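Local coordinates for protein archaemetzincin (Archaeoglobus fulgidus, PDB 3ZVS) that is probably a zinc-dependent metalloprotease of the M54 metzincin family, with one catalytic and one apparently structural zinc ion and a natural substrate still unknown, at residues Cys128-Met134 and Val148-Cys154. Numbering follows the deposited sequence.
Sequences CSNNCVM and VSFCREC. With ZN (zinc ion), chain E.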
loop_
_atom_site.group_PDB
_atom_site.type_symbol
_atom_site.label_atom_id
_atom_site.label_comp_id
_atom_site.label_asym_id
_atom_site.label_seq_id
_atom_site.Cartn_x
_atom_site.Cartn_y
_atom_site.Cartn_z
ATOM N N CYS A 128 -5.849 -12.756 5.790
ATOM C CA CYS A 128 -5.425 -14.123 6.043
ATOM C C CYS A 128 -5.016 -14.252 7.508
ATOM O O CYS A 128 -4.321 -13.383 8.059
ATOM C CB CYS A 128 -4.210 -14.376 5.157
ATOM S SG CYS A 128 -3.577 -16.103 5.287
ATOM N N SER A 129 -5.380 -15.344 8.167
ATOM C CA SER A 129 -4.984 -15.489 9.567
ATOM C C SER A 129 -3.685 -16.274 9.741
ATOM O O SER A 129 -3.195 -16.474 10.846
ATOM C CB SER A 129 -6.092 -16.128 10.379
ATOM O OG SER A 129 -6.274 -17.437 9.945
ATOM N N ASN A 130 -3.074 -16.658 8.631
ATOM C CA ASN A 130 -1.848 -17.451 8.682
ATOM C C ASN A 130 -0.612 -16.580 8.907
ATOM O O ASN A 130 -0.734 -15.357 9.043
ATOM C CB ASN A 130 -1.674 -18.247 7.390
ATOM C CG ASN A 130 -2.833 -19.146 7.090
ATOM O OD1 ASN A 130 -3.562 -19.570 7.992
ATOM N ND2 ASN A 130 -3.015 -19.443 5.815
ATOM N N ASN A 131 0.563 -17.198 8.944
ATOM C CA ASN A 131 1.820 -16.489 9.058
ATOM C C ASN A 131 2.072 -15.922 7.679
ATOM O O ASN A 131 2.649 -16.579 6.831
ATOM C CB ASN A 131 2.894 -17.496 9.444
ATOM C CG ASN A 131 4.167 -16.852 9.912
ATOM O OD1 ASN A 131 4.453 -15.705 9.580
ATOM N ND2 ASN A 131 4.960 -17.595 10.680
ATOM N N CYS A 132 1.578 -14.704 7.431
ATOM C CA CYS A 132 1.344 -14.233 6.072
ATOM C C CYS A 132 1.293 -12.711 6.047
ATOM O O CYS A 132 0.712 -12.105 6.941
ATOM C CB CYS A 132 -0.000 -14.780 5.578
ATOM S SG CYS A 132 -0.353 -14.433 3.830
ATOM N N VAL A 133 1.808 -12.123 4.954
ATOM C CA VAL A 133 1.733 -10.674 4.741
ATOM C C VAL A 133 0.287 -10.185 4.624
ATOM O O VAL A 133 0.036 -9.005 4.855
ATOM C CB VAL A 133 2.549 -10.327 3.473
ATOM C CG1 VAL A 133 1.889 -10.864 2.204
ATOM C CG2 VAL A 133 2.813 -8.834 3.387
ATOM N N MET A 134 -0.650 -11.072 4.257
ATOM C CA MET A 134 -2.055 -10.719 4.178
ATOM C C MET A 134 -2.791 -10.663 5.510
ATOM O O MET A 134 -3.983 -10.328 5.522
ATOM C CB MET A 134 -2.819 -11.622 3.174
ATOM C CG MET A 134 -2.421 -11.423 1.685
ATOM S SD MET A 134 -2.387 -9.682 1.143
ATOM C CE MET A 134 -4.075 -9.145 1.550
ATOM N N VAL A 148 6.881 -10.631 5.193
ATOM C CA VAL A 148 6.687 -9.970 3.913
ATOM C C VAL A 148 6.141 -10.906 2.831
ATOM O O VAL A 148 5.670 -10.456 1.793
ATOM C CB VAL A 148 8.024 -9.298 3.440
ATOM C CG1 VAL A 148 9.036 -10.375 3.009
ATOM C CG2 VAL A 148 7.779 -8.319 2.295
ATOM N N SER A 149 6.212 -12.211 3.086
ATOM C CA SER A 149 5.861 -13.198 2.085
ATOM C C SER A 149 4.424 -13.675 2.251
ATOM O O SER A 149 3.830 -13.686 3.346
ATOM C CB SER A 149 6.777 -14.410 2.203
ATOM O OG SER A 149 6.798 -14.821 3.539
ATOM N N PHE A 150 3.860 -14.078 1.132
ATOM C CA PHE A 150 2.554 -14.747 1.146
ATOM C C PHE A 150 2.729 -16.156 1.659
ATOM O O PHE A 150 3.696 -16.842 1.303
ATOM C CB PHE A 150 1.962 -14.814 -0.257
ATOM C CG PHE A 150 1.627 -13.465 -0.829
ATOM C CD1 PHE A 150 0.485 -12.792 -0.429
ATOM C CD2 PHE A 150 2.465 -12.871 -1.750
ATOM C CE1 PHE A 150 0.175 -11.545 -0.933
ATOM C CE2 PHE A 150 2.149 -11.619 -2.272
ATOM C CZ PHE A 150 1.017 -10.961 -1.857
ATOM N N CYS A 151 1.781 -16.587 2.477
ATOM C CA CYS A 151 1.712 -17.991 2.884
ATOM C C CYS A 151 1.425 -18.862 1.675
ATOM O O CYS A 151 1.052 -18.385 0.600
ATOM C CB CYS A 151 0.658 -18.218 3.983
ATOM S SG CYS A 151 -1.060 -18.160 3.399
ATOM N N ARG A 152 1.597 -20.165 1.855
ATOM C CA ARG A 152 1.393 -21.088 0.744
ATOM C C ARG A 152 -0.033 -21.053 0.209
ATOM O O ARG A 152 -0.267 -21.203 -0.975
ATOM C CB ARG A 152 1.769 -22.538 1.142
ATOM C CG ARG A 152 3.211 -22.698 1.535
ATOM C CD ARG A 152 3.579 -24.164 1.848
ATOM N NE ARG A 152 3.053 -24.628 3.129
ATOM C CZ ARG A 152 2.064 -25.505 3.297
ATOM N NH1 ARG A 152 1.434 -26.021 2.274
ATOM N NH2 ARG A 152 1.686 -25.836 4.540
ATOM N N GLU A 153 -1.008 -20.819 1.080
ATOM C CA GLU A 153 -2.377 -20.713 0.630
ATOM C C GLU A 153 -2.577 -19.496 -0.266
ATOM O O GLU A 153 -3.177 -19.592 -1.326
ATOM C CB GLU A 153 -3.352 -20.677 1.799
ATOM C CG GLU A 153 -3.414 -22.023 2.502
ATOM C CD GLU A 153 -4.550 -22.092 3.472
ATOM O OE1 GLU A 153 -4.831 -21.071 4.152
ATOM O OE2 GLU A 153 -5.184 -23.177 3.567
ATOM N N CYS A 154 -2.112 -18.333 0.179
ATOM C CA CYS A 154 -2.316 -17.121 -0.604
ATOM C C CYS A 154 -1.518 -17.147 -1.875
ATOM O O CYS A 154 -2.003 -16.706 -2.931
ATOM C CB CYS A 154 -1.939 -15.924 0.237
ATOM S SG CYS A 154 -3.119 -15.526 1.543
HETATM ZN ZN ZN E . -2.035 -16.057 3.519
HETATM O O HOH W 1 4.559 -16.343 4.792
#
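Val148 meets Val133 through its backbone, Val148 O lying 3.5 Å from Val133 CB. At Ser149 the main chain carries the link: Val133 N donates to Ser149 O at 3.0 Å, while a water accepts from Ser149 OG and donates to Asn131 O. Phe150 turns its ring under Val133 CG1, which sits 3.8 Å from the ring centroid and 24° off the normal, a CH-pi contact; Met134 CG reaches the ring edge in plane, and its SD completes a Met-aromatic contact there. Cys151 N donates a nearly straight hydrogen bond to Cys132 SG (3.3 Å, 174°), a thiolate that also accepts from Met134 N. With chi1 at 74°, Cys151 SG stands between its own N and carbonyl carbon, where it binds zinc, N-caps helix 152-157 through Cys154 N and receives Asn130 ND2 at 3.4 Å. Asn130 ND2 also donates to Glu153 OE1 at 3.0 Å, both acceptors lying in the amide plane. A leucine at Asn130 would probably leave Cys151 SG and Glu153 OE1 without this shared donor. Cys154 SG, 2.3 Å from the zinc ion, closes the tetrahedron with Cys128. Such N-H to sulfur bonds probably temper the thiolate charge in this apparently structural four-cysteine site, which ties helix 152-157 to the loop holding Met134, whose side chain, about 5 Å from the catalytic zinc, is consistent with the metzincin Met-turn methionine.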